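Long-range contact in phthiocerol synthesis polyketide synthase type I PpsC (Mycobacterium tuberculosis, PDB 7AHB), which probably loads the extender unit onto the acyl carrier protein through this acyltransferase domain during phthiocerol chain assembly: residues L67-L81 / G115-Y127. Sequence-based numbering, arbitrary orientation.
With NA (sodium ion), chain Q.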
loop_
_atom_site.group_PDB
_atom_site.type_symbol
_atom_site.label_atom_id
_atom_site.label_comp_id
_atom_site.label_asym_id
_atom_site.label_seq_id
_atom_site.Cartn_x
_atom_site.Cartn_y
_atom_site.Cartn_z
ATOM N N LEU A 67 8.209 -19.274 1.840
ATOM C CA LEU A 67 9.196 -18.267 2.207
ATOM C C LEU A 67 9.703 -18.512 3.621
ATOM O O LEU A 67 10.908 -18.461 3.881
ATOM C CB LEU A 67 8.594 -16.864 2.097
ATOM C CG LEU A 67 8.302 -16.324 0.696
ATOM C CD1 LEU A 67 7.713 -14.921 0.791
ATOM C CD2 LEU A 67 9.552 -16.324 -0.165
ATOM N N LEU A 68 8.783 -18.783 4.555
ATOM C CA LEU A 68 9.181 -18.967 5.950
ATOM C C LEU A 68 10.203 -20.085 6.105
ATOM O O LEU A 68 11.112 -19.988 6.944
ATOM C CB LEU A 68 7.943 -19.238 6.795
ATOM C CG LEU A 68 7.915 -18.718 8.221
ATOM C CD1 LEU A 68 8.079 -17.215 8.267
ATOM C CD2 LEU A 68 6.597 -19.162 8.912
ATOM N N ALA A 69 10.118 -21.119 5.271
ATOM C CA ALA A 69 11.015 -22.255 5.392
ATOM C C ALA A 69 12.280 -22.130 4.561
ATOM O O ALA A 69 13.274 -22.780 4.890
ATOM C CB ALA A 69 10.292 -23.543 4.990
ATOM N N ASP A 70 12.282 -21.309 3.505
ATOM C CA ASP A 70 13.383 -21.302 2.546
ATOM C C ASP A 70 14.146 -19.985 2.467
ATOM O O ASP A 70 15.172 -19.923 1.784
ATOM C CB ASP A 70 12.861 -21.640 1.136
ATOM C CG ASP A 70 12.259 -23.033 1.050
ATOM O OD1 ASP A 70 12.406 -23.796 2.025
ATOM O OD2 ASP A 70 11.632 -23.366 0.014
ATOM N N GLU A 71 13.686 -18.938 3.140
ATOM C CA GLU A 71 14.249 -17.598 3.010
ATOM C C GLU A 71 14.493 -17.070 4.415
ATOM O O GLU A 71 13.606 -16.450 5.023
ATOM C CB GLU A 71 13.323 -16.692 2.206
ATOM C CG GLU A 71 13.257 -17.071 0.731
ATOM C CD GLU A 71 14.610 -16.905 0.020
ATOM O OE1 GLU A 71 15.487 -16.194 0.553
ATOM O OE2 GLU A 71 14.793 -17.490 -1.069
ATOM N N PRO A 72 15.698 -17.299 4.959
ATOM C CA PRO A 72 15.958 -16.921 6.361
ATOM C C PRO A 72 15.708 -15.463 6.675
ATOM O O PRO A 72 15.245 -15.155 7.783
ATOM C CB PRO A 72 17.441 -17.299 6.563
ATOM C CG PRO A 72 17.684 -18.399 5.592
ATOM C CD PRO A 72 16.798 -18.114 4.388
ATOM N N ALA A 73 15.994 -14.552 5.745
ATOM C CA ALA A 73 15.733 -13.143 6.021
ATOM C C ALA A 73 14.248 -12.894 6.239
ATOM O O ALA A 73 13.852 -12.100 7.101
ATOM C CB ALA A 73 16.259 -12.280 4.879
ATOM N N PHE A 74 13.406 -13.552 5.449
ATOM C CA PHE A 74 11.968 -13.419 5.637
ATOM C C PHE A 74 11.563 -13.975 6.993
ATOM O O PHE A 74 10.816 -13.332 7.740
ATOM C CB PHE A 74 11.234 -14.130 4.497
ATOM C CG PHE A 74 9.740 -14.040 4.589
ATOM C CD1 PHE A 74 9.068 -12.900 4.166
ATOM C CD2 PHE A 74 9.002 -15.092 5.084
ATOM C CE1 PHE A 74 7.687 -12.812 4.261
ATOM C CE2 PHE A 74 7.625 -15.004 5.166
ATOM C CZ PHE A 74 6.976 -13.864 4.755
ATOM N N ALA A 75 12.077 -15.162 7.337
ATOM C CA ALA A 75 11.736 -15.807 8.607
ATOM C C ALA A 75 12.226 -15.001 9.803
ATOM O O ALA A 75 11.544 -14.941 10.830
ATOM C CB ALA A 75 12.325 -17.216 8.659
ATOM N N ALA A 76 13.395 -14.357 9.684
ATOM C CA ALA A 76 13.895 -13.540 10.784
ATOM C C ALA A 76 12.970 -12.360 11.038
ATOM O O ALA A 76 12.644 -12.051 12.188
ATOM C CB ALA A 76 15.316 -13.054 10.481
ATOM N N ALA A 77 12.534 -11.693 9.973
ATOM C CA ALA A 77 11.638 -10.550 10.126
ATOM C C ALA A 77 10.321 -10.970 10.782
ATOM O O ALA A 77 9.849 -10.336 11.737
ATOM C CB ALA A 77 11.389 -9.893 8.760
ATOM N N ILE A 78 9.720 -12.045 10.286
ATOM C CA ILE A 78 8.484 -12.549 10.888
ATOM C C ILE A 78 8.711 -12.866 12.362
ATOM O O ILE A 78 7.924 -12.462 13.233
ATOM C CB ILE A 78 7.980 -13.783 10.122
ATOM C CG1 ILE A 78 7.563 -13.398 8.702
ATOM C CG2 ILE A 78 6.836 -14.461 10.886
ATOM C CD1 ILE A 78 6.435 -12.376 8.608
ATOM N N ALA A 79 9.803 -13.581 12.657
ATOM C CA ALA A 79 10.150 -13.890 14.045
ATOM C C ALA A 79 10.302 -12.630 14.892
ATOM O O ALA A 79 9.832 -12.586 16.037
ATOM C CB ALA A 79 11.436 -14.710 14.088
ATOM N N GLU A 80 10.944 -11.584 14.335
ATOM C CA GLU A 80 11.203 -10.373 15.110
ATOM C C GLU A 80 9.921 -9.589 15.366
ATOM O O GLU A 80 9.748 -8.992 16.436
ATOM C CB GLU A 80 12.238 -9.509 14.381
ATOM C CG GLU A 80 13.642 -10.072 14.525
ATOM C CD GLU A 80 14.568 -9.759 13.321
ATOM O OE1 GLU A 80 15.610 -10.461 13.193
ATOM O OE2 GLU A 80 14.292 -8.829 12.517
ATOM N N LEU A 81 8.995 -9.601 14.408
ATOM C CA LEU A 81 7.727 -8.904 14.610
ATOM C C LEU A 81 6.808 -9.640 15.576
ATOM O O LEU A 81 6.029 -9.002 16.305
ATOM C CB LEU A 81 7.000 -8.730 13.279
ATOM C CG LEU A 81 7.632 -7.776 12.274
ATOM C CD1 LEU A 81 7.058 -8.032 10.908
ATOM C CD2 LEU A 81 7.411 -6.346 12.722
ATOM N N GLY A 115 2.853 -6.586 8.373
ATOM C CA GLY A 115 3.877 -7.569 8.700
ATOM C C GLY A 115 4.501 -8.184 7.465
ATOM O O GLY A 115 5.725 -8.388 7.395
ATOM N N MET A 116 3.659 -8.549 6.501
ATOM C CA MET A 116 4.165 -9.085 5.248
ATOM C C MET A 116 5.017 -8.055 4.525
ATOM O O MET A 116 6.029 -8.412 3.914
ATOM C CB MET A 116 3.008 -9.538 4.340
ATOM C CG MET A 116 2.366 -10.883 4.731
ATOM S SD MET A 116 3.491 -12.292 4.562
ATOM C CE MET A 116 3.917 -12.281 2.844
ATOM N N GLN A 117 4.592 -6.787 4.540
ATOM C CA GLN A 117 5.326 -5.730 3.828
ATOM C C GLN A 117 6.727 -5.534 4.410
ATOM O O GLN A 117 7.720 -5.427 3.674
ATOM C CB GLN A 117 4.552 -4.414 3.886
ATOM C CG GLN A 117 3.342 -4.373 2.926
ATOM C CD GLN A 117 2.432 -3.219 3.202
ATOM O OE1 GLN A 117 2.296 -2.772 4.339
ATOM N NE2 GLN A 117 1.762 -2.748 2.160
ATOM N N LEU A 118 6.821 -5.452 5.730
ATOM C CA LEU A 118 8.132 -5.299 6.361
ATOM C C LEU A 118 8.996 -6.544 6.183
ATOM O O LEU A 118 10.194 -6.436 5.909
ATOM C CB LEU A 118 7.955 -4.979 7.836
ATOM C CG LEU A 118 7.161 -3.726 8.107
ATOM C CD1 LEU A 118 6.879 -3.576 9.572
ATOM C CD2 LEU A 118 7.909 -2.489 7.561
ATOM N N ALA A 119 8.409 -7.743 6.309
ATOM C CA ALA A 119 9.198 -8.959 6.117
ATOM C C ALA A 119 9.661 -9.094 4.667
ATOM O O ALA A 119 10.770 -9.568 4.395
ATOM C CB ALA A 119 8.397 -10.208 6.547
ATOM N N LEU A 120 8.821 -8.699 3.711
ATOM C CA LEU A 120 9.236 -8.785 2.315
ATOM C C LEU A 120 10.321 -7.754 1.999
ATOM O O LEU A 120 11.164 -7.989 1.132
ATOM C CB LEU A 120 8.027 -8.590 1.377
ATOM C CG LEU A 120 7.048 -9.776 1.317
ATOM C CD1 LEU A 120 5.769 -9.371 0.559
ATOM C CD2 LEU A 120 7.709 -10.975 0.637
ATOM N N THR A 121 10.266 -6.588 2.643
ATOM C CA THR A 121 11.346 -5.615 2.513
ATOM C C THR A 121 12.657 -6.198 3.018
ATOM O O THR A 121 13.707 -5.986 2.405
ATOM C CB THR A 121 10.996 -4.341 3.272
ATOM O OG1 THR A 121 9.779 -3.743 2.757
ATOM C CG2 THR A 121 12.127 -3.287 3.124
ATOM N N ALA A 122 12.594 -7.002 4.089
ATOM C CA ALA A 122 13.777 -7.691 4.603
ATOM C C ALA A 122 14.294 -8.701 3.597
ATOM O O ALA A 122 15.513 -8.876 3.441
ATOM C CB ALA A 122 13.443 -8.385 5.918
ATOM N N LEU A 123 13.377 -9.360 2.892
ATOM C CA LEU A 123 13.765 -10.360 1.911
ATOM C C LEU A 123 14.554 -9.723 0.780
ATOM O O LEU A 123 15.637 -10.202 0.419
ATOM C CB LEU A 123 12.524 -11.069 1.374
ATOM C CG LEU A 123 12.749 -12.121 0.296
ATOM C CD1 LEU A 123 13.720 -13.180 0.805
ATOM C CD2 LEU A 123 11.441 -12.751 -0.135
ATOM N N TRP A 124 14.008 -8.655 0.187
ATOM C CA TRP A 124 14.739 -7.943 -0.860
ATOM C C TRP A 124 16.102 -7.459 -0.356
ATOM O O TRP A 124 17.109 -7.535 -1.079
ATOM C CB TRP A 124 13.933 -6.746 -1.355
ATOM C CG TRP A 124 12.834 -7.021 -2.330
ATOM C CD1 TRP A 124 11.491 -6.911 -2.099
ATOM C CD2 TRP A 124 12.973 -7.408 -3.703
ATOM N NE1 TRP A 124 10.797 -7.208 -3.231
ATOM C CE2 TRP A 124 11.677 -7.511 -4.236
ATOM C CE3 TRP A 124 14.062 -7.660 -4.531
ATOM C CZ2 TRP A 124 11.437 -7.852 -5.567
ATOM C CZ3 TRP A 124 13.825 -8.029 -5.846
ATOM C CH2 TRP A 124 12.522 -8.112 -6.354
ATOM N N ARG A 125 16.145 -6.928 0.870
ATOM C CA ARG A 125 17.404 -6.445 1.426
ATOM C C ARG A 125 18.450 -7.552 1.473
ATOM O O ARG A 125 19.639 -7.310 1.223
ATOM C CB ARG A 125 17.181 -5.883 2.828
ATOM C CG ARG A 125 18.490 -5.508 3.570
ATOM C CD ARG A 125 18.177 -4.503 4.638
ATOM N NE ARG A 125 19.269 -3.969 5.469
ATOM C CZ ARG A 125 20.554 -3.807 5.137
ATOM N NH1 ARG A 125 21.047 -4.185 3.949
ATOM N NH2 ARG A 125 21.370 -3.265 6.037
ATOM N N SER A 126 18.028 -8.770 1.810
ATOM C CA SER A 126 18.965 -9.879 1.918
ATOM C C SER A 126 19.570 -10.245 0.569
ATOM O O SER A 126 20.606 -10.910 0.529
ATOM C CB SER A 126 18.283 -11.116 2.529
ATOM O OG SER A 126 17.395 -11.730 1.621
ATOM N N TYR A 127 18.950 -9.831 -0.535
ATOM C CA TYR A 127 19.491 -10.043 -1.871
ATOM C C TYR A 127 20.059 -8.754 -2.465
ATOM O O TYR A 127 20.248 -8.670 -3.690
ATOM C CB TYR A 127 18.416 -10.644 -2.778
ATOM C CG TYR A 127 18.101 -12.070 -2.418
ATOM C CD1 TYR A 127 19.027 -13.076 -2.670
ATOM C CD2 TYR A 127 16.899 -12.417 -1.812
ATOM C CE1 TYR A 127 18.772 -14.390 -2.331
ATOM C CE2 TYR A 127 16.631 -13.746 -1.469
ATOM C CZ TYR A 127 17.563 -14.715 -1.741
ATOM O OH TYR A 127 17.317 -16.040 -1.419
HETATM NA NA NA Q . 16.501 -14.693 2.857
#
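The F74 ring meets M116 at its edge, where SD lies near the ring plane, 5.1 Å from the centroid, in a Met-aromatic contact. One face of the ring takes I78 CG1 and the opposite face L67 CB, both offset toward the rim. With CG anti to the backbone N (chi1 -179°), F74 reaches over to helix 106-126, and its CE1 comes 3.5 Å from A119 CB. I78 CD1 meets the same methyl group. Where A77 faces A119, small side chains meet: A77 CB sits 3.7 Å from A119 CB and also touches A122, consistent with the approach of the axes of 72-81 and 115-126 to 7.8 Å at 146°, a close antiparallel packing. L67 extends the apolar layer, one methyl against L120 and the other against L123.

The contact turns polar at the N-terminus of helix 72-89, where E71 holds the N-cap position. Y127 OH donates to the syn lone pair of E71 OE1 over 2.7 Å, with the carboxylate turned 62° from the phenol ring. The E71 chain, bent at chi2, also brings OE1 to a modelled sodium ion, at a long 2.9 Å, while L123 CD1 packs against this oxygen. Hydroxyl and cation together could stabilise the negative charge of the buried carboxylate, and the hydrogen bond joins the start of helix 72-89 to Y127.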